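Local coordinates for methyltransferase-like protein (PDB 4PNE) that catalyses a [4+2] cycloaddition in spinosyn biosynthesis, using a fold like that of the S-adenosylmethionine-dependent methyltransferases, at residues V195-R201 with H288-I294; Y156-D162 with R185-P189. One frame throughout, in Å; residues are numbered along the deposited sequence.

Interaction 1. Residues V195-R201 with H288-I294; sequences VTEVVKR and HDMGYAI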
loop_
_atom_site.group_PDB
_atom_site.type_symbol
_atom_site.label_atom_id
_atom_site.label_comp_id
_atom_site.label_asym_id
_atom_site.label_seq_id
_atom_site.Cartn_x
_atom_site.Cartn_y
_atom_site.Cartn_z
ATOM N N VAL A 195 -3.927 3.493 -7.228
ATOM C CA VAL A 195 -3.800 3.842 -5.826
ATOM C C VAL A 195 -4.881 3.203 -4.980
ATOM O O VAL A 195 -6.061 3.264 -5.335
ATOM C CB VAL A 195 -3.892 5.373 -5.627
ATOM C CG1 VAL A 195 -3.905 5.805 -4.148
ATOM C CG2 VAL A 195 -2.828 6.111 -6.458
ATOM N N THR A 196 -4.503 2.602 -3.851
ATOM C CA THR A 196 -5.500 2.243 -2.859
ATOM C C THR A 196 -5.159 2.873 -1.551
ATOM O O THR A 196 -3.982 3.120 -1.218
ATOM C CB THR A 196 -5.687 0.740 -2.703
ATOM O OG1 THR A 196 -4.557 0.153 -2.051
ATOM C CG2 THR A 196 -5.899 0.067 -4.049
ATOM N N GLU A 197 -6.205 3.160 -0.784
ATOM C CA GLU A 197 -5.949 3.785 0.478
ATOM C C GLU A 197 -7.100 3.602 1.437
ATOM O O GLU A 197 -8.287 3.517 1.035
ATOM C CB GLU A 197 -5.643 5.261 0.270
ATOM C CG GLU A 197 -4.918 5.896 1.405
ATOM C CD GLU A 197 -3.684 5.110 1.854
ATOM O OE1 GLU A 197 -2.619 5.325 1.219
ATOM O OE2 GLU A 197 -3.807 4.353 2.837
ATOM N N VAL A 198 -6.730 3.520 2.709
ATOM C CA VAL A 198 -7.649 3.701 3.833
ATOM C C VAL A 198 -7.961 5.177 3.993
ATOM O O VAL A 198 -7.044 5.985 4.138
ATOM C CB VAL A 198 -7.048 3.139 5.153
ATOM C CG1 VAL A 198 -7.960 3.375 6.337
ATOM C CG2 VAL A 198 -6.731 1.644 5.004
ATOM N N VAL A 199 -9.240 5.521 3.947
ATOM C CA VAL A 199 -9.692 6.918 4.011
ATOM C C VAL A 199 -10.739 7.128 5.103
ATOM O O VAL A 199 -11.316 6.194 5.609
ATOM C CB VAL A 199 -10.289 7.395 2.671
ATOM C CG1 VAL A 199 -9.224 7.406 1.589
ATOM C CG2 VAL A 199 -11.464 6.520 2.234
ATOM N N LYS A 200 -10.994 8.377 5.455
ATOM C CA LYS A 200 -12.237 8.679 6.151
ATOM C C LYS A 200 -13.369 8.524 5.141
ATOM O O LYS A 200 -13.289 9.104 4.049
ATOM C CB LYS A 200 -12.173 10.097 6.715
ATOM C CG LYS A 200 -13.354 10.445 7.599
ATOM C CD LYS A 200 -13.113 11.777 8.280
ATOM C CE LYS A 200 -14.098 12.011 9.418
ATOM N NZ LYS A 200 -15.465 12.193 8.907
ATOM N N ARG A 201 -14.373 7.701 5.449
ATOM C CA ARG A 201 -15.370 7.352 4.441
ATOM C C ARG A 201 -16.115 8.568 3.914
ATOM O O ARG A 201 -16.386 8.663 2.729
ATOM C CB ARG A 201 -16.402 6.369 5.004
ATOM C CG ARG A 201 -17.462 5.949 3.971
ATOM C CD ARG A 201 -18.519 5.026 4.546
ATOM N NE ARG A 201 -19.203 5.591 5.704
ATOM C CZ ARG A 201 -19.022 5.204 6.965
ATOM N NH1 ARG A 201 -18.200 4.229 7.261
ATOM N NH2 ARG A 201 -19.711 5.795 7.941
ATOM N N HIS A 288 -15.306 2.235 12.285
ATOM C CA HIS A 288 -16.583 2.443 11.624
ATOM C C HIS A 288 -16.594 3.732 10.751
ATOM O O HIS A 288 -17.438 3.883 9.867
ATOM C CB HIS A 288 -17.715 2.496 12.643
ATOM C CG HIS A 288 -19.014 2.895 12.035
ATOM N ND1 HIS A 288 -19.625 2.129 11.068
ATOM C CD2 HIS A 288 -19.782 3.997 12.190
ATOM C CE1 HIS A 288 -20.730 2.729 10.672
ATOM N NE2 HIS A 288 -20.855 3.861 11.343
ATOM N N ASP A 289 -15.680 4.659 11.043
ATOM C CA ASP A 289 -15.521 5.906 10.317
ATOM C C ASP A 289 -14.584 5.775 9.123
ATOM O O ASP A 289 -14.541 6.664 8.271
ATOM C CB ASP A 289 -14.982 6.998 11.248
ATOM C CG ASP A 289 -15.961 7.341 12.369
ATOM O OD1 ASP A 289 -17.176 7.439 12.082
ATOM O OD2 ASP A 289 -15.510 7.477 13.525
ATOM N N MET A 290 -13.852 4.659 9.065
ATOM C CA MET A 290 -12.967 4.377 7.948
ATOM C C MET A 290 -13.698 3.852 6.751
ATOM O O MET A 290 -14.682 3.149 6.878
ATOM C CB MET A 290 -11.919 3.355 8.352
ATOM C CG MET A 290 -10.944 3.908 9.350
ATOM S SD MET A 290 -9.878 2.614 10.007
ATOM C CE MET A 290 -8.360 3.540 10.172
ATOM N N GLY A 291 -13.161 4.142 5.574
ATOM C CA GLY A 291 -13.624 3.501 4.352
ATOM C C GLY A 291 -12.413 3.182 3.512
ATOM O O GLY A 291 -11.279 3.164 4.011
ATOM N N TYR A 292 -12.646 2.939 2.231
ATOM C CA TYR A 292 -11.555 2.492 1.360
ATOM C C TYR A 292 -11.790 2.931 -0.080
ATOM O O TYR A 292 -12.917 2.906 -0.572
ATOM C CB TYR A 292 -11.420 0.975 1.439
ATOM C CG TYR A 292 -10.038 0.483 1.111
ATOM C CD1 TYR A 292 -9.055 0.455 2.081
ATOM C CD2 TYR A 292 -9.692 0.085 -0.180
ATOM C CE1 TYR A 292 -7.783 0.024 1.800
ATOM C CE2 TYR A 292 -8.419 -0.344 -0.476
ATOM C CZ TYR A 292 -7.462 -0.377 0.511
ATOM O OH TYR A 292 -6.182 -0.803 0.226
ATOM N N ALA A 293 -10.707 3.308 -0.769
ATOM C CA ALA A 293 -10.773 3.819 -2.152
ATOM C C ALA A 293 -9.816 3.085 -3.068
ATOM O O ALA A 293 -8.692 2.772 -2.664
ATOM C CB ALA A 293 -10.464 5.332 -2.167
ATOM N N ILE A 294 -10.287 2.742 -4.267
ATOM C CA ILE A 294 -9.437 2.334 -5.359
ATOM C C ILE A 294 -9.496 3.416 -6.427
ATOM O O ILE A 294 -10.587 3.757 -6.903
ATOM C CB ILE A 294 -9.858 0.970 -5.971
ATOM C CG1 ILE A 294 -9.944 -0.108 -4.884
ATOM C CG2 ILE A 294 -8.887 0.563 -7.071
ATOM C CD1 ILE A 294 -10.549 -1.427 -5.420
HETATM O O HOH W 1 -17.078 2.345 5.637
#

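Interaction 2. Residues Y156-D162 with R185-P189; sequences YPDNAFD and RVLKP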
loop_
_atom_site.group_PDB
_atom_site.type_symbol
_atom_site.label_atom_id
_atom_site.label_comp_id
_atom_site.label_asym_id
_atom_site.label_seq_id
_atom_site.Cartn_x
_atom_site.Cartn_y
_atom_site.Cartn_z
ATOM N N TYR A 156 14.953 7.500 -10.855
ATOM C CA TYR A 156 14.693 7.067 -12.210
ATOM C C TYR A 156 14.551 8.248 -13.153
ATOM O O TYR A 156 14.141 9.334 -12.733
ATOM C CB TYR A 156 13.425 6.209 -12.236
ATOM C CG TYR A 156 13.447 5.184 -11.144
ATOM C CD1 TYR A 156 14.360 4.159 -11.180
ATOM C CD2 TYR A 156 12.571 5.263 -10.071
ATOM C CE1 TYR A 156 14.418 3.222 -10.158
ATOM C CE2 TYR A 156 12.608 4.347 -9.056
ATOM C CZ TYR A 156 13.533 3.323 -9.103
ATOM O OH TYR A 156 13.581 2.402 -8.095
ATOM N N PRO A 157 14.884 8.047 -14.429
ATOM C CA PRO A 157 14.684 9.108 -15.415
ATOM C C PRO A 157 13.211 9.383 -15.658
ATOM O O PRO A 157 12.351 8.522 -15.372
ATOM C CB PRO A 157 15.362 8.554 -16.675
ATOM C CG PRO A 157 15.504 7.099 -16.470
ATOM C CD PRO A 157 15.413 6.804 -15.019
ATOM N N ASP A 158 12.908 10.578 -16.162
ATOM C CA ASP A 158 11.564 10.867 -16.637
ATOM C C ASP A 158 11.095 9.792 -17.596
ATOM O O ASP A 158 11.898 9.273 -18.370
ATOM C CB ASP A 158 11.477 12.184 -17.392
ATOM C CG ASP A 158 11.860 13.392 -16.564
ATOM O OD1 ASP A 158 12.349 13.262 -15.420
ATOM O OD2 ASP A 158 11.682 14.499 -17.116
ATOM N N ASN A 159 9.798 9.483 -17.583
ATOM C CA ASN A 159 9.195 8.638 -18.620
ATOM C C ASN A 159 9.856 7.258 -18.706
ATOM O O ASN A 159 10.204 6.793 -19.787
ATOM C CB ASN A 159 9.276 9.347 -19.992
ATOM C CG ASN A 159 8.750 10.776 -19.946
ATOM O OD1 ASN A 159 7.612 11.018 -19.577
ATOM N ND2 ASN A 159 9.594 11.732 -20.337
ATOM N N ALA A 160 10.015 6.613 -17.548
ATOM C CA ALA A 160 10.656 5.294 -17.413
ATOM C C ALA A 160 9.679 4.127 -17.280
ATOM O O ALA A 160 9.999 2.997 -17.655
ATOM C CB ALA A 160 11.563 5.300 -16.221
ATOM N N PHE A 161 8.496 4.379 -16.720
ATOM C CA PHE A 161 7.585 3.290 -16.352
ATOM C C PHE A 161 6.256 3.353 -17.083
ATOM O O PHE A 161 5.682 4.424 -17.240
ATOM C CB PHE A 161 7.300 3.308 -14.846
ATOM C CG PHE A 161 8.494 3.038 -14.019
ATOM C CD1 PHE A 161 8.852 1.762 -13.737
ATOM C CD2 PHE A 161 9.234 4.071 -13.520
ATOM C CE1 PHE A 161 9.953 1.496 -12.978
ATOM C CE2 PHE A 161 10.366 3.830 -12.761
ATOM C CZ PHE A 161 10.724 2.543 -12.489
ATOM N N ASP A 162 5.732 2.200 -17.484
ATOM C CA ASP A 162 4.422 2.107 -18.098
ATOM C C ASP A 162 3.282 2.231 -17.082
ATOM O O ASP A 162 2.174 2.644 -17.421
ATOM C CB ASP A 162 4.272 0.776 -18.840
ATOM C CG ASP A 162 5.332 0.586 -19.919
ATOM O OD1 ASP A 162 5.215 1.218 -20.984
ATOM O OD2 ASP A 162 6.306 -0.174 -19.726
ATOM N N ARG A 185 6.245 12.152 -12.907
ATOM C CA ARG A 185 7.472 12.396 -13.655
ATOM C C ARG A 185 8.014 11.113 -14.297
ATOM O O ARG A 185 8.366 11.102 -15.493
ATOM C CB ARG A 185 8.564 12.990 -12.754
ATOM C CG ARG A 185 9.859 13.383 -13.504
ATOM C CD ARG A 185 10.899 14.032 -12.601
ATOM N NE ARG A 185 11.380 13.110 -11.567
ATOM C CZ ARG A 185 12.207 12.086 -11.797
ATOM N NH1 ARG A 185 12.665 11.863 -13.029
ATOM N NH2 ARG A 185 12.597 11.310 -10.790
ATOM N N VAL A 186 8.121 10.038 -13.517
ATOM C CA VAL A 186 8.769 8.822 -14.023
ATOM C C VAL A 186 7.819 7.908 -14.815
ATOM O O VAL A 186 8.282 6.996 -15.473
ATOM C CB VAL A 186 9.439 8.002 -12.881
ATOM C CG1 VAL A 186 10.400 8.860 -12.089
ATOM C CG2 VAL A 186 8.377 7.415 -11.946
ATOM N N LEU A 187 6.507 8.149 -14.782
ATOM C CA LEU A 187 5.604 7.473 -15.706
ATOM C C LEU A 187 5.819 8.002 -17.111
ATOM O O LEU A 187 6.103 9.188 -17.280
ATOM C CB LEU A 187 4.138 7.682 -15.331
ATOM C CG LEU A 187 3.591 6.856 -14.180
ATOM C CD1 LEU A 187 2.244 7.378 -13.785
ATOM C CD2 LEU A 187 3.466 5.412 -14.588
ATOM N N LYS A 188 5.644 7.120 -18.084
ATOM C CA LYS A 188 5.604 7.499 -19.495
ATOM C C LYS A 188 4.290 8.197 -19.768
ATOM O O LYS A 188 3.321 8.008 -19.044
ATOM C CB LYS A 188 5.776 6.248 -20.365
ATOM C CG LYS A 188 7.118 5.601 -20.204
ATOM C CD LYS A 188 7.189 4.238 -20.875
ATOM C CE LYS A 188 8.539 3.600 -20.661
ATOM N NZ LYS A 188 8.522 2.171 -21.089
ATOM N N PRO A 189 4.232 9.013 -20.834
ATOM C CA PRO A 189 2.924 9.564 -21.196
ATOM C C PRO A 189 1.904 8.465 -21.430
ATOM O O PRO A 189 2.202 7.452 -22.101
ATOM C CB PRO A 189 3.208 10.340 -22.494
ATOM C CG PRO A 189 4.662 10.655 -22.426
ATOM C CD PRO A 189 5.316 9.499 -21.704
#

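Interaction 1. Residues V195-R201 with H288-I294
The ring of Tyr-292 lies across the backbone of Glu-197, and Val-198 and Thr-196 flank it. Glu-197 O sits 3.3 Å above one ring face, displaced toward the rim. Val-198 CG2 meets the ring edge, 3.7 Å from Tyr-292 CE1. At the phenol end, Thr-196 OG1 donates to Tyr-292 OH at 3.0 Å; that oxygen also bonds Gln-168. The other methyl of Val-198, CG1, meets the Met-290 CE methyl at 3.9 Å. Ile-294 runs alongside Thr-196, pointing the same way. On the opposite sheet face, Val-199 CG2 fits against the bare backbone of Gly-291, 3.7 Å from its C. Paired antiparallel backbone bonds join Glu-197 with Ala-293 and Val-199 with Gly-291. Past the strand end, Arg-201 bends at chi3 (56°), and its NH1 reaches His-288 O at 2.7 Å, within the guanidinium plane. A water links the same NH1 to Met-290 O.

The sheet is that of a class I methyltransferase: the antiparallel last strand, 290-298, is inserted between strands 191-200 and 236-242. Helix 73-88 packs on the face of Thr-196, Tyr-292 and Ile-294. Helix 223-233 packs on that of Glu-197 and Ala-293.

Interaction 2. Residues Y156-D162 with R185-P189
Arg-185 leaves its helix with CG anti to the backbone N (chi1 -175°), then bends at chi3 (64°). This carries the guanidinium to Tyr-156 O and Asp-158. NH1 and NH2 of Arg-185 both donate to Tyr-156 O, at 2.9 and 3.2 Å, an end-on grip on one atom. NH1 also forms a salt bridge with Asp-158 OD1 at 2.8 Å, nearly in line with the C-O bond, while Glu-182 takes Arg-185 NE in a second one. Both acceptors of NH1 lie in the guanidinium plane, which fixes the rotation of the group. The carboxylate of Asp-158 is turned 51° from that plane.

Val-186 CG1 lies against one guanidinium face and also meets Tyr-156 CB. Its CG2 touches Phe-161 CD2 at 3.8 Å, the two side chains running side by side. The tip of the Phe-161 ring, CZ, stands over the centre of the Tyr-156 ring.

The backbone closes the turn. Asn-159 N donates to Arg-185 O in the carbonyl plane, on a lone pair. Val-186 O accepts twice, from Ala-160 N at 2.7 Å and Phe-161 N at 2.9 Å. Lys-188 N returns a bond to Phe-161 O at 2.8 Å. With the Phe-161 N bond this makes a parallel bridge between Phe-161 and Leu-187. The extended Lys-188 chain passes Ala-160 O and makes a weak salt bridge to Asp-162 OD1, while Asp-162 OD2 bonds Arg-95 N.

Strand 161-167, helix 176-186 and strand 191-200 form a beta-alpha-beta crossover between neighbouring parallel strands. The contact ties the end of the crossover helix back to the start of its first strand. Strands 95-99 and 117-122 border the aromatic side, and Lys-299 bonds both Asn-159 OD1 and Leu-187 O.

How the interactions relate
Interactions 1 and 2 belong to one mixed sheet but do not touch. Their centres are 28 Å apart and their nearest atoms about 9 Å apart. They follow in series: 185-189 leads into strand 191-200, which carries 195-201. Strand 161-167, entered from interaction 2, is one neighbour of strand 191-200; interaction 1 lies on the other flank of 191-200, where 290-298 pairs with it. Interaction 1 lies nearer the S-adenosyl-L-homocysteine: the Thr-196 side chain is about 6 Å from it, that of Tyr-156 about 9 Å. Tyr-292 lies about 4 Å from the ligand-binding His-61, side chain to side chain.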